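Local structure of CocE/NonD family hydrolase (Staphylococcus aureus subsp. aureus COL, 3III) at residues Ala382-Glu387 with His542-Gly547; Asp392-Tyr397 with Thr508-Val513; Leu413-Lys418 with Glu488-Glu493; Asp422-Ala427 with Trp456-His461. The protein probably hydrolyses ester or amide bonds with an alpha/beta-hydrolase domain, to which a mainly beta C-terminal domain of the X-Pro dipeptidyl-peptidase type is joined. One frame throughout, in Å; residues are numbered along the deposited sequence. Where two conformers were deposited one is given.

Contact 1: residues Ala382-Glu387 with His542-Gly547; sequences AQYDSE and HMIYTG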
loop_
_atom_site.group_PDB
_atom_site.type_symbol
_atom_site.label_atom_id
_atom_site.label_comp_id
_atom_site.label_asym_id
_atom_site.label_seq_id
_atom_site.Cartn_x
_atom_site.Cartn_y
_atom_site.Cartn_z
ATOM N N ALA A 382 29.256 -17.822 -5.873
ATOM C CA ALA A 382 28.274 -18.825 -5.464
ATOM C C ALA A 382 27.214 -18.931 -6.547
ATOM O O ALA A 382 27.124 -18.081 -7.460
ATOM C CB ALA A 382 27.633 -18.450 -4.173
ATOM N N GLN A 383 26.382 -19.957 -6.421
ATOM C CA GLN A 383 25.612 -20.432 -7.553
ATOM C C GLN A 383 24.322 -21.065 -7.058
ATOM O O GLN A 383 24.326 -21.705 -6.008
ATOM C CB GLN A 383 26.466 -21.445 -8.238
ATOM C CG GLN A 383 26.091 -21.758 -9.607
ATOM C CD GLN A 383 27.039 -22.755 -10.228
ATOM O OE1 GLN A 383 27.914 -22.375 -10.992
ATOM N NE2 GLN A 383 26.881 -24.029 -9.903
ATOM N N TYR A 384 23.215 -20.879 -7.768
ATOM C CA TYR A 384 22.036 -21.669 -7.456
ATOM C C TYR A 384 21.328 -21.914 -8.770
ATOM O O TYR A 384 21.514 -21.152 -9.729
ATOM C CB TYR A 384 21.131 -20.968 -6.434
ATOM C CG TYR A 384 20.673 -19.583 -6.868
ATOM C CD1 TYR A 384 19.594 -19.422 -7.697
ATOM C CD2 TYR A 384 21.330 -18.442 -6.430
ATOM C CE1 TYR A 384 19.201 -18.168 -8.124
ATOM C CE2 TYR A 384 20.931 -17.185 -6.832
ATOM C CZ TYR A 384 19.867 -17.057 -7.683
ATOM O OH TYR A 384 19.497 -15.816 -8.124
ATOM N N ASP A 385 20.564 -22.997 -8.844
ATOM C CA ASP A 385 19.725 -23.259 -10.035
ATOM C C ASP A 385 18.479 -22.332 -9.955
ATOM O O ASP A 385 17.643 -22.506 -9.066
ATOM C CB ASP A 385 19.300 -24.731 -10.056
ATOM C CG ASP A 385 18.405 -25.086 -11.270
ATOM O OD1 ASP A 385 17.860 -24.180 -11.993
ATOM O OD2 ASP A 385 18.277 -26.301 -11.486
ATOM N N SER A 386 18.374 -21.370 -10.872
ATOM C CA SER A 386 17.279 -20.408 -10.899
ATOM C C SER A 386 15.901 -21.024 -11.156
ATOM O O SER A 386 14.918 -20.390 -10.876
ATOM C CB SER A 386 17.534 -19.257 -11.911
ATOM O OG SER A 386 17.531 -19.726 -13.266
ATOM N N GLU A 387 15.835 -22.224 -11.728
ATOM C CA GLU A 387 14.573 -22.928 -11.970
ATOM C C GLU A 387 14.198 -23.962 -10.897
ATOM O O GLU A 387 13.147 -24.569 -10.995
ATOM C CB GLU A 387 14.677 -23.676 -13.303
ATOM C CG GLU A 387 15.085 -22.748 -14.459
ATOM C CD GLU A 387 15.220 -23.485 -15.757
ATOM O OE1 GLU A 387 16.367 -23.744 -16.182
ATOM O OE2 GLU A 387 14.154 -23.813 -16.320
ATOM N N HIS A 542 22.291 -19.271 -11.797
ATOM C CA HIS A 542 22.613 -17.899 -11.492
ATOM C C HIS A 542 23.895 -17.908 -10.680
ATOM O O HIS A 542 24.009 -18.676 -9.731
ATOM C CB HIS A 542 21.522 -17.215 -10.690
ATOM C CG HIS A 542 20.307 -16.844 -11.489
ATOM N ND1 HIS A 542 19.271 -16.105 -10.956
ATOM C CD2 HIS A 542 19.978 -17.088 -12.780
ATOM C CE1 HIS A 542 18.360 -15.900 -11.900
ATOM N NE2 HIS A 542 18.777 -16.470 -13.018
HETATM N N MSE A 543 24.809 -17.011 -11.043
HETATM C CA MSE A 543 26.057 -16.766 -10.310
HETATM C C MSE A 543 25.979 -15.508 -9.488
HETATM O O MSE A 543 25.501 -14.511 -9.987
HETATM C CB MSE A 543 27.169 -16.516 -11.302
HETATM C CG MSE A 543 27.188 -17.543 -12.350
HETATM SE SE MSE A 543 28.129 -18.994 -11.607
HETATM C CE MSE A 543 29.887 -18.525 -12.370
ATOM N N ILE A 544 26.513 -15.545 -8.268
ATOM C CA ILE A 544 26.568 -14.370 -7.377
ATOM C C ILE A 544 28.026 -14.196 -6.873
ATOM O O ILE A 544 28.608 -15.096 -6.280
ATOM C CB ILE A 544 25.627 -14.537 -6.136
ATOM C CG1 ILE A 544 24.178 -14.793 -6.548
ATOM C CG2 ILE A 544 25.657 -13.304 -5.231
ATOM C CD1 ILE A 544 23.619 -13.783 -7.480
ATOM N N TYR A 545 28.622 -13.050 -7.164
ATOM C CA TYR A 545 30.025 -12.827 -6.881
ATOM C C TYR A 545 30.192 -11.950 -5.654
ATOM O O TYR A 545 29.492 -10.964 -5.484
ATOM C CB TYR A 545 30.695 -12.162 -8.084
ATOM C CG TYR A 545 30.607 -12.959 -9.331
ATOM C CD1 TYR A 545 31.666 -13.746 -9.754
ATOM C CD2 TYR A 545 29.479 -12.908 -10.111
ATOM C CE1 TYR A 545 31.601 -14.494 -10.928
ATOM C CE2 TYR A 545 29.392 -13.648 -11.282
ATOM C CZ TYR A 545 30.439 -14.422 -11.676
ATOM O OH TYR A 545 30.325 -15.119 -12.846
ATOM N N THR A 546 31.118 -12.333 -4.786
ATOM C CA THR A 546 31.405 -11.565 -3.590
ATOM C C THR A 546 32.907 -11.443 -3.417
ATOM O O THR A 546 33.683 -12.313 -3.895
ATOM C CB THR A 546 30.842 -12.265 -2.375
ATOM O OG1 THR A 546 31.503 -13.524 -2.198
ATOM C CG2 THR A 546 29.305 -12.463 -2.516
ATOM N N GLY A 547 33.325 -10.370 -2.747
ATOM C CA GLY A 547 34.739 -10.197 -2.397
ATOM C C GLY A 547 35.539 -9.477 -3.459
ATOM O O GLY A 547 35.183 -9.479 -4.642
#
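Ala382 and Tyr384 form antiparallel hydrogen-bonded pairs with Ile544 and His542, the two strands running at 159° with axes 4.7 Å apart at closest approach. Between them Gln383 and Met543, a selenomethionine, make the non-hydrogen-bonded pair on the other face. The histidine does most of the side-chain work. Its CB sits over one face of the Tyr384 ring, 3.8 Å from the centroid and displaced toward the rim, while the ring planes are inclined to each other at 63°. With CG of Tyr384 held between the backbone N and the carbonyl carbon (chi1 57°), the phenol leans across to its neighbour, and OH of Tyr384 meets ND1 of His542 at 2.9 Å in the imidazole plane; either atom could donate. Beyond the end of the strand the chain turns, and CB of Ser386 settles over the middle of the imidazole, 3.3 Å from its centroid. OG of Ser386 is hydrogen-bonded to O of Gly540, and an Asx turn closes where N of Glu387 donates to OD1 of Asp385. Leu425 of the facing sheet touches both Tyr384 and His542, as expected of the interior of a beta sandwich in this C-terminal domain.

Contact 2: residues Asp392-Tyr397 with Thr508-Val513; sequences DVSFKY and TLEVVV
Glu510 leans its carboxylate toward Ser394 and runs beside Lys396 on one face of an antiparallel beta ladder, part of a five-stranded sheet of the C-terminal beta sandwich. The glutamate chain is fully extended, with CG opposite the backbone N (chi1 -175°), which lifts OE2 off the sheet to the level of OG of Ser394, diagonally across on the partner strand. There OG of Ser394 donates to OE2 of Glu510 at 3.0 Å, arriving on the anti side and 23° out of the carboxylate plane. Lys396 lies alongside the same glutamate and points the same way, so the two chains touch through their methylenes, CG to CG at 3.9 Å. Its ammonium stays beyond salt-bridge range, with NZ of Lys396 4.3 Å from OE2 of Glu510, although the nearby positive charge would probably favour the ionised carboxylate.

The other face is mostly apolar. Val393 and Val513 stand side by side, CG2 of the first 3.9 Å from CB of the second, and CD2 of Phe395 reaches CG1 of Val511 at 4.3 Å. Leu411 and Leu554 lie against Val511, and Leu411 and Leu413 against Val513, so this side faces the opposing sheet. Six backbone hydrogen bonds join the strands through Val393, Phe395 and Tyr397. At the far end, CG2 of Thr508 crosses to CB of Lys396 at 3.7 Å, while OG1 of Thr508 is hydrogen-bonded to OG1 of Thr398.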
loop_
_atom_site.group_PDB
_atom_site.type_symbol
_atom_site.label_atom_id
_atom_site.label_comp_id
_atom_site.label_asym_id
_atom_site.label_seq_id
_atom_site.Cartn_x
_atom_site.Cartn_y
_atom_site.Cartn_z
ATOM N N ASP A 392 18.518 -21.751 -3.317
ATOM C CA ASP A 392 18.761 -20.345 -3.105
ATOM C C ASP A 392 20.172 -20.159 -2.597
ATOM O O ASP A 392 20.868 -21.140 -2.390
ATOM C CB ASP A 392 17.717 -19.778 -2.144
ATOM C CG ASP A 392 17.785 -20.392 -0.740
ATOM O OD1 ASP A 392 18.888 -20.622 -0.240
ATOM O OD2 ASP A 392 16.711 -20.611 -0.140
ATOM N N VAL A 393 20.650 -18.927 -2.469
ATOM C CA VAL A 393 21.853 -18.719 -1.664
ATOM C C VAL A 393 21.464 -17.830 -0.507
ATOM O O VAL A 393 20.603 -16.960 -0.655
ATOM C CB VAL A 393 23.011 -18.100 -2.445
ATOM C CG1 VAL A 393 23.548 -19.096 -3.499
ATOM C CG2 VAL A 393 22.624 -16.779 -3.064
ATOM N N SER A 394 22.091 -18.024 0.646
ATOM C CA SER A 394 21.770 -17.197 1.774
ATOM C C SER A 394 22.971 -16.784 2.608
ATOM O O SER A 394 24.025 -17.373 2.512
ATOM C CB SER A 394 20.686 -17.848 2.618
ATOM O OG SER A 394 21.226 -18.711 3.555
ATOM N N PHE A 395 22.790 -15.713 3.366
ATOM C CA PHE A 395 23.856 -15.022 4.087
ATOM C C PHE A 395 23.369 -14.499 5.411
ATOM O O PHE A 395 22.365 -13.780 5.461
ATOM C CB PHE A 395 24.338 -13.848 3.261
ATOM C CG PHE A 395 24.734 -14.225 1.863
ATOM C CD1 PHE A 395 26.041 -14.609 1.584
ATOM C CD2 PHE A 395 23.797 -14.247 0.837
ATOM C CE1 PHE A 395 26.421 -14.991 0.344
ATOM C CE2 PHE A 395 24.186 -14.674 -0.450
ATOM C CZ PHE A 395 25.480 -15.016 -0.704
ATOM N N LYS A 396 24.102 -14.791 6.476
ATOM C CA LYS A 396 23.603 -14.541 7.826
ATOM C C LYS A 396 24.549 -13.712 8.650
ATOM O O LYS A 396 25.777 -13.850 8.515
ATOM C CB LYS A 396 23.379 -15.813 8.603
ATOM C CG LYS A 396 22.336 -16.724 8.042
ATOM C CD LYS A 396 22.409 -18.044 8.796
ATOM C CE LYS A 396 21.284 -18.940 8.402
ATOM N NZ LYS A 396 21.708 -20.353 8.423
ATOM N N TYR A 397 23.944 -12.906 9.526
ATOM C CA TYR A 397 24.623 -12.163 10.564
ATOM C C TYR A 397 23.857 -12.300 11.899
ATOM O O TYR A 397 22.672 -12.034 11.968
ATOM C CB TYR A 397 24.698 -10.691 10.160
ATOM C CG TYR A 397 25.384 -9.833 11.178
ATOM C CD1 TYR A 397 26.764 -9.764 11.235
ATOM C CD2 TYR A 397 24.628 -9.117 12.141
ATOM C CE1 TYR A 397 27.419 -9.012 12.212
ATOM C CE2 TYR A 397 25.267 -8.373 13.130
ATOM C CZ TYR A 397 26.671 -8.311 13.145
ATOM O OH TYR A 397 27.330 -7.593 14.102
ATOM N N THR A 508 19.276 -13.473 14.419
ATOM C CA THR A 508 20.009 -13.430 13.146
ATOM C C THR A 508 19.218 -12.789 12.037
ATOM O O THR A 508 18.040 -13.044 11.906
ATOM C CB THR A 508 20.304 -14.863 12.764
ATOM O OG1 THR A 508 21.117 -15.428 13.812
ATOM C CG2 THR A 508 21.051 -14.985 11.363
ATOM N N LEU A 509 19.878 -12.005 11.209
ATOM C CA LEU A 509 19.302 -11.534 9.966
ATOM C C LEU A 509 19.863 -12.384 8.878
ATOM O O LEU A 509 21.096 -12.698 8.845
ATOM C CB LEU A 509 19.667 -10.046 9.756
ATOM C CG LEU A 509 19.213 -9.407 8.436
ATOM C CD1 LEU A 509 19.046 -7.852 8.585
ATOM C CD2 LEU A 509 20.146 -9.735 7.289
ATOM N N GLU A 510 18.987 -12.782 7.980
ATOM C CA GLU A 510 19.361 -13.622 6.855
ATOM C C GLU A 510 18.892 -12.987 5.563
ATOM O O GLU A 510 17.717 -12.638 5.420
ATOM C CB GLU A 510 18.757 -15.002 6.982
ATOM C CG GLU A 510 19.198 -15.989 5.889
ATOM C CD GLU A 510 18.476 -17.333 6.019
ATOM O OE1 GLU A 510 17.301 -17.362 6.472
ATOM O OE2 GLU A 510 19.081 -18.356 5.679
ATOM N N VAL A 511 19.828 -12.808 4.640
ATOM C CA VAL A 511 19.507 -12.450 3.284
ATOM C C VAL A 511 19.356 -13.738 2.478
ATOM O O VAL A 511 20.236 -14.584 2.522
ATOM C CB VAL A 511 20.663 -11.669 2.624
ATOM C CG1 VAL A 511 20.426 -11.611 1.113
ATOM C CG2 VAL A 511 20.765 -10.324 3.191
ATOM N N VAL A 512 18.307 -13.834 1.657
ATOM C CA VAL A 512 18.097 -14.959 0.765
ATOM C C VAL A 512 17.994 -14.381 -0.656
ATOM O O VAL A 512 17.327 -13.370 -0.863
ATOM C CB VAL A 512 16.778 -15.674 1.071
ATOM C CG1 VAL A 512 16.519 -16.808 0.069
ATOM C CG2 VAL A 512 16.739 -16.167 2.528
ATOM N N VAL A 513 18.650 -15.026 -1.620
ATOM C CA VAL A 513 18.533 -14.677 -3.019
ATOM C C VAL A 513 18.142 -15.948 -3.767
ATOM O O VAL A 513 18.758 -17.027 -3.578
ATOM C CB VAL A 513 19.835 -14.052 -3.560
ATOM C CG1 VAL A 513 19.652 -13.658 -5.081
ATOM C CG2 VAL A 513 20.251 -12.855 -2.746
#

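Contact 3: residues Leu413-Lys418 with Glu488-Glu493; sequences LWVSTK and EIVPVE
Trp414 lays one face of its indole over Pro491, whose CB stands 3.6 Å from the centroid of the six-membered ring and only 5° off the ring normal, a CH-pi contact. CD of Pro491 comes slightly nearer to a single atom, 3.5 Å from CZ3 of Trp414, while CG2 of Ile489 approaches the indole at its edge, near the plane. Outside the pair, Tyr550 meets the indole edge-to-face and OD1 of Asp551 is hydrogen-bonded to NE1. On the other side of the strands CG2 of Val415 touches CG2 of Val490 at 3.8 Å, and CB of Leu413 touches CG2 of Val492; Leu425 of the facing sheet packs on Val415 and Val492. Leu413 pairs with Val492 and Val415 with Val490 through two backbone hydrogen bonds each. Beyond the last pair a water bridges N of Thr417 and O of Glu488. The strands cross at 128°, the strong twist of an antiparallel ladder in the larger sheet of the sandwich.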
loop_
_atom_site.group_PDB
_atom_site.type_symbol
_atom_site.label_atom_id
_atom_site.label_comp_id
_atom_site.label_asym_id
_atom_site.label_seq_id
_atom_site.Cartn_x
_atom_site.Cartn_y
_atom_site.Cartn_z
ATOM N N LEU A 413 24.398 -6.675 -5.382
ATOM C CA LEU A 413 24.998 -7.918 -5.848
ATOM C C LEU A 413 25.761 -7.753 -7.141
ATOM O O LEU A 413 25.379 -6.948 -7.995
ATOM C CB LEU A 413 23.944 -9.026 -6.041
ATOM C CG LEU A 413 22.994 -9.342 -4.890
ATOM C CD1 LEU A 413 21.809 -10.202 -5.398
ATOM C CD2 LEU A 413 23.736 -9.987 -3.678
ATOM N N TRP A 414 26.813 -8.547 -7.299
ATOM C CA TRP A 414 27.405 -8.764 -8.578
ATOM C C TRP A 414 26.986 -10.136 -9.133
ATOM O O TRP A 414 27.136 -11.159 -8.473
ATOM C CB TRP A 414 28.927 -8.627 -8.502
ATOM C CG TRP A 414 29.382 -7.251 -8.118
ATOM C CD1 TRP A 414 29.416 -6.711 -6.864
ATOM C CD2 TRP A 414 29.940 -6.271 -8.990
ATOM N NE1 TRP A 414 29.937 -5.442 -6.917
ATOM C CE2 TRP A 414 30.224 -5.130 -8.209
ATOM C CE3 TRP A 414 30.132 -6.208 -10.367
ATOM C CZ2 TRP A 414 30.779 -3.980 -8.743
ATOM C CZ3 TRP A 414 30.675 -5.049 -10.923
ATOM C CH2 TRP A 414 30.983 -3.942 -10.104
ATOM N N VAL A 415 26.443 -10.149 -10.354
ATOM C CA VAL A 415 25.746 -11.318 -10.849
ATOM C C VAL A 415 26.079 -11.568 -12.335
ATOM O O VAL A 415 26.449 -10.629 -13.090
ATOM C CB VAL A 415 24.216 -11.154 -10.684
ATOM C CG1 VAL A 415 23.756 -10.943 -9.206
ATOM C CG2 VAL A 415 23.675 -10.044 -11.620
ATOM N N SER A 416 25.973 -12.839 -12.754
ATOM C CA SER A 416 26.046 -13.236 -14.136
ATOM C C SER A 416 25.243 -14.506 -14.361
ATOM O O SER A 416 24.911 -15.190 -13.432
ATOM C CB SER A 416 27.476 -13.523 -14.578
ATOM O OG SER A 416 27.924 -14.751 -14.024
ATOM N N THR A 417 25.002 -14.838 -15.627
ATOM C CA THR A 417 24.234 -16.016 -16.015
ATOM C C THR A 417 24.813 -16.502 -17.367
ATOM O O THR A 417 25.392 -15.744 -18.141
ATOM C CB THR A 417 22.696 -15.736 -16.128
ATOM O OG1 THR A 417 21.999 -16.937 -16.481
ATOM C CG2 THR A 417 22.385 -14.657 -17.202
ATOM N N LYS A 418 24.716 -17.798 -17.592
ATOM C CA LYS A 418 25.238 -18.392 -18.777
ATOM C C LYS A 418 24.176 -18.795 -19.773
ATOM O O LYS A 418 24.444 -18.771 -20.984
ATOM C CB LYS A 418 26.050 -19.615 -18.408
ATOM C CG LYS A 418 27.461 -19.452 -18.779
ATOM C CD LYS A 418 28.332 -20.624 -18.288
ATOM C CE LYS A 418 27.975 -21.932 -18.979
ATOM N NZ LYS A 418 28.447 -23.127 -18.174
ATOM N N GLU A 488 28.734 -12.245 -18.603
ATOM C CA GLU A 488 28.816 -10.832 -18.278
ATOM C C GLU A 488 28.419 -10.663 -16.817
ATOM O O GLU A 488 27.285 -10.930 -16.461
ATOM C CB GLU A 488 27.883 -10.030 -19.149
ATOM C CG GLU A 488 28.069 -8.547 -19.085
ATOM C CD GLU A 488 27.046 -7.850 -19.940
ATOM O OE1 GLU A 488 26.367 -8.495 -20.779
ATOM O OE2 GLU A 488 26.922 -6.638 -19.776
ATOM N N ILE A 489 29.379 -10.240 -16.000
ATOM C CA ILE A 489 29.174 -9.946 -14.609
ATOM C C ILE A 489 28.771 -8.478 -14.403
ATOM O O ILE A 489 29.546 -7.563 -14.757
ATOM C CB ILE A 489 30.479 -10.197 -13.823
ATOM C CG1 ILE A 489 30.899 -11.662 -13.967
ATOM C CG2 ILE A 489 30.326 -9.852 -12.376
ATOM C CD1 ILE A 489 32.331 -11.949 -13.452
ATOM N N VAL A 490 27.587 -8.241 -13.821
ATOM C CA VAL A 490 27.076 -6.856 -13.672
ATOM C C VAL A 490 26.683 -6.546 -12.221
ATOM O O VAL A 490 26.325 -7.492 -11.442
ATOM C CB VAL A 490 25.916 -6.598 -14.633
ATOM C CG1 VAL A 490 26.346 -6.883 -16.119
ATOM C CG2 VAL A 490 24.724 -7.435 -14.242
ATOM N N PRO A 491 26.807 -5.260 -11.808
ATOM C CA PRO A 491 26.379 -4.847 -10.474
ATOM C C PRO A 491 24.916 -4.481 -10.488
ATOM O O PRO A 491 24.488 -3.802 -11.432
ATOM C CB PRO A 491 27.218 -3.586 -10.213
ATOM C CG PRO A 491 27.470 -3.054 -11.580
ATOM C CD PRO A 491 27.601 -4.203 -12.466
ATOM N N VAL A 492 24.170 -4.944 -9.481
ATOM C CA VAL A 492 22.755 -4.659 -9.313
ATOM C C VAL A 492 22.519 -4.222 -7.896
ATOM O O VAL A 492 23.246 -4.627 -6.971
ATOM C CB VAL A 492 21.856 -5.855 -9.653
ATOM C CG1 VAL A 492 22.122 -6.323 -11.160
ATOM C CG2 VAL A 492 22.047 -6.975 -8.638
ATOM N N GLU A 493 21.527 -3.384 -7.728
ATOM C CA GLU A 493 21.069 -2.972 -6.397
ATOM C C GLU A 493 19.592 -3.193 -6.326
ATOM O O GLU A 493 18.834 -2.660 -7.158
ATOM C CB GLU A 493 21.382 -1.509 -6.151
ATOM C CG GLU A 493 22.864 -1.282 -6.145
ATOM C CD GLU A 493 23.264 0.142 -5.925
ATOM O OE1 GLU A 493 22.567 0.889 -5.220
ATOM O OE2 GLU A 493 24.342 0.507 -6.445
HETATM O O HOH W 1 25.503 -12.661 -17.495
#

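Contact 4: residues Asp422-Ala427 with Trp456-His461; sequences DMDLFA and WLRVSH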
loop_
_atom_site.group_PDB
_atom_site.type_symbol
_atom_site.label_atom_id
_atom_site.label_comp_id
_atom_site.label_asym_id
_atom_site.label_seq_id
_atom_site.Cartn_x
_atom_site.Cartn_y
_atom_site.Cartn_z
ATOM N N ASP A 422 19.076 -12.721 -19.428
ATOM C CA ASP A 422 18.451 -11.921 -18.363
ATOM C C ASP A 422 18.249 -12.796 -17.128
ATOM O O ASP A 422 18.349 -14.032 -17.177
ATOM C CB ASP A 422 17.137 -11.369 -18.900
ATOM C CG ASP A 422 16.664 -10.102 -18.198
ATOM O OD1 ASP A 422 17.205 -9.738 -17.138
ATOM O OD2 ASP A 422 15.720 -9.467 -18.728
HETATM N N MSE A 423 18.011 -12.146 -15.996
HETATM C CA MSE A 423 17.820 -12.823 -14.741
HETATM C C MSE A 423 16.696 -12.142 -13.953
HETATM O O MSE A 423 16.628 -10.930 -13.906
HETATM C CB MSE A 423 19.101 -12.756 -13.900
HETATM C CG MSE A 423 20.296 -13.297 -14.619
HETATM SE SE MSE A 423 21.958 -12.798 -13.666
HETATM C CE MSE A 423 21.836 -14.074 -12.097
ATOM N N ASP A 424 15.832 -12.944 -13.360
ATOM C CA ASP A 424 14.892 -12.465 -12.391
ATOM C C ASP A 424 15.395 -12.842 -11.005
ATOM O O ASP A 424 15.466 -14.026 -10.683
ATOM C CB ASP A 424 13.492 -13.059 -12.656
ATOM C CG ASP A 424 12.809 -12.415 -13.877
ATOM O OD1 ASP A 424 13.110 -11.238 -14.134
ATOM O OD2 ASP A 424 11.934 -13.047 -14.520
ATOM N N LEU A 425 15.680 -11.813 -10.178
ATOM C CA LEU A 425 16.230 -12.015 -8.843
ATOM C C LEU A 425 15.154 -11.656 -7.793
ATOM O O LEU A 425 14.488 -10.607 -7.877
ATOM C CB LEU A 425 17.459 -11.154 -8.618
ATOM C CG LEU A 425 18.685 -11.275 -9.546
ATOM C CD1 LEU A 425 19.752 -10.182 -9.240
ATOM C CD2 LEU A 425 19.283 -12.620 -9.392
ATOM N N PHE A 426 14.999 -12.568 -6.848
ATOM C CA PHE A 426 14.045 -12.478 -5.773
ATOM C C PHE A 426 14.871 -12.398 -4.508
ATOM O O PHE A 426 15.659 -13.286 -4.214
ATOM C CB PHE A 426 13.172 -13.729 -5.746
ATOM C CG PHE A 426 12.229 -13.859 -6.950
ATOM C CD1 PHE A 426 10.895 -13.637 -6.816
ATOM C CD2 PHE A 426 12.708 -14.217 -8.208
ATOM C CE1 PHE A 426 9.994 -13.715 -7.912
ATOM C CE2 PHE A 426 11.817 -14.342 -9.306
ATOM C CZ PHE A 426 10.471 -14.117 -9.170
ATOM N N ALA A 427 14.753 -11.288 -3.809
ATOM C CA ALA A 427 15.459 -11.071 -2.544
ATOM C C ALA A 427 14.516 -11.083 -1.384
ATOM O O ALA A 427 13.335 -10.670 -1.470
ATOM C CB ALA A 427 16.214 -9.797 -2.571
ATOM N N TRP A 456 12.588 -7.325 -5.411
ATOM C CA TRP A 456 12.707 -8.000 -6.714
ATOM C C TRP A 456 13.481 -7.179 -7.733
ATOM O O TRP A 456 13.397 -5.942 -7.750
ATOM C CB TRP A 456 11.330 -8.213 -7.312
ATOM C CG TRP A 456 10.351 -8.987 -6.503
ATOM C CD1 TRP A 456 10.049 -10.323 -6.648
ATOM C CD2 TRP A 456 9.455 -8.484 -5.523
ATOM N NE1 TRP A 456 9.073 -10.681 -5.773
ATOM C CE2 TRP A 456 8.665 -9.574 -5.081
ATOM C CE3 TRP A 456 9.240 -7.221 -4.962
ATOM C CZ2 TRP A 456 7.674 -9.437 -4.087
ATOM C CZ3 TRP A 456 8.292 -7.090 -3.971
ATOM C CH2 TRP A 456 7.504 -8.212 -3.552
ATOM N N LEU A 457 14.184 -7.834 -8.648
ATOM C CA LEU A 457 14.717 -7.113 -9.788
ATOM C C LEU A 457 14.936 -8.015 -11.013
ATOM O O LEU A 457 15.515 -9.055 -10.900
ATOM C CB LEU A 457 16.058 -6.485 -9.434
ATOM C CG LEU A 457 16.701 -5.608 -10.533
ATOM C CD1 LEU A 457 15.841 -4.324 -10.775
ATOM C CD2 LEU A 457 18.175 -5.272 -10.188
ATOM N N ARG A 458 14.518 -7.541 -12.172
ATOM C CA ARG A 458 14.899 -8.125 -13.452
ATOM C C ARG A 458 16.179 -7.389 -13.866
ATOM O O ARG A 458 16.250 -6.141 -13.951
ATOM C CB ARG A 458 13.750 -7.995 -14.446
ATOM C CG ARG A 458 14.061 -8.538 -15.854
ATOM C CD ARG A 458 12.791 -8.712 -16.656
ATOM N NE ARG A 458 12.053 -9.890 -16.213
ATOM C CZ ARG A 458 10.916 -10.312 -16.729
ATOM N NH1 ARG A 458 10.330 -9.675 -17.726
ATOM N NH2 ARG A 458 10.343 -11.386 -16.225
ATOM N N VAL A 459 17.243 -8.162 -14.025
ATOM C CA VAL A 459 18.583 -7.582 -14.164
ATOM C C VAL A 459 18.744 -6.725 -15.430
ATOM O O VAL A 459 19.471 -5.738 -15.425
ATOM C CB VAL A 459 19.663 -8.706 -13.987
ATOM C CG1 VAL A 459 21.085 -8.228 -14.328
ATOM C CG2 VAL A 459 19.571 -9.251 -12.535
ATOM N N SER A 460 18.044 -7.051 -16.512
ATOM C CA SER A 460 18.048 -6.152 -17.685
ATOM C C SER A 460 17.468 -4.742 -17.355
ATOM O O SER A 460 17.736 -3.776 -18.062
ATOM C CB SER A 460 17.308 -6.758 -18.874
ATOM O OG SER A 460 15.945 -6.859 -18.592
ATOM N N HIS A 461 16.764 -4.629 -16.235
ATOM C CA HIS A 461 16.224 -3.342 -15.760
ATOM C C HIS A 461 17.054 -2.666 -14.677
ATOM O O HIS A 461 16.579 -1.737 -13.991
ATOM C CB HIS A 461 14.822 -3.599 -15.212
ATOM C CG HIS A 461 13.821 -3.929 -16.271
ATOM N ND1 HIS A 461 12.562 -3.347 -16.331
ATOM C CD2 HIS A 461 13.903 -4.758 -17.335
ATOM C CE1 HIS A 461 11.907 -3.834 -17.369
ATOM N NE2 HIS A 461 12.700 -4.687 -18.003
#
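Phe426 sets its CD1 against the edge of the Trp456 indole, 3.4 Å from CD1 of the tryptophan, with the ring planes at 75°. NE1 of Trp456 is hydrogen-bonded to OE1 of Glu517. On the same face Arg458 grips Asp424 side-on: NE donates to OD1 at 2.7 Å and NH2 to OD2, both on syn lone pairs, with the carboxylate and guanidinium nearly coplanar. Val537 and Thr536 also bond OD2 of Asp424, so this buried charge is multiply satisfied. On the other side CD1 of Leu425 packs on CG2 of Val459 at a doubtfully short 3.4 Å. Where the strand gives way to a 3-10 turn, Asp422, its CG opposite the backbone N (chi1 -156°), receives N of Ser460 at OD1 and OG of Ser460 at OD2, the latter at 2.6 Å. N of Met423 reaches OD1 from the other face of the carboxylate, and Lys483 makes a salt bridge to OD2. This is an antiparallel ladder of the five-stranded sandwich sheet, ending in a 3-10 segment.

In the fold
All four contacts lie in the C-terminal domain, and their loops nest without crossing. From the N terminus, strand 380-385 comes first and waits for 541-546, so contact 1 closes the outermost loop. Strand 392-398 follows at once and pairs with 508-514 in contact 2, inside it. Within that, strand 408-417 meets 490-503 in contact 3, and innermost, 424-432 meets 447-458 in contact 4. The chain thus alternates between sheets: contacts 1 and 3 belong to the eight-stranded sheet, where 541-546 and 408-417 are neighbours, and contacts 2 and 4 to the five-stranded one, where 508-514 adjoins 424-432. Leu413 touches Val513 between the layers, while Met423 of contact 4 packs on His542 and Thr417.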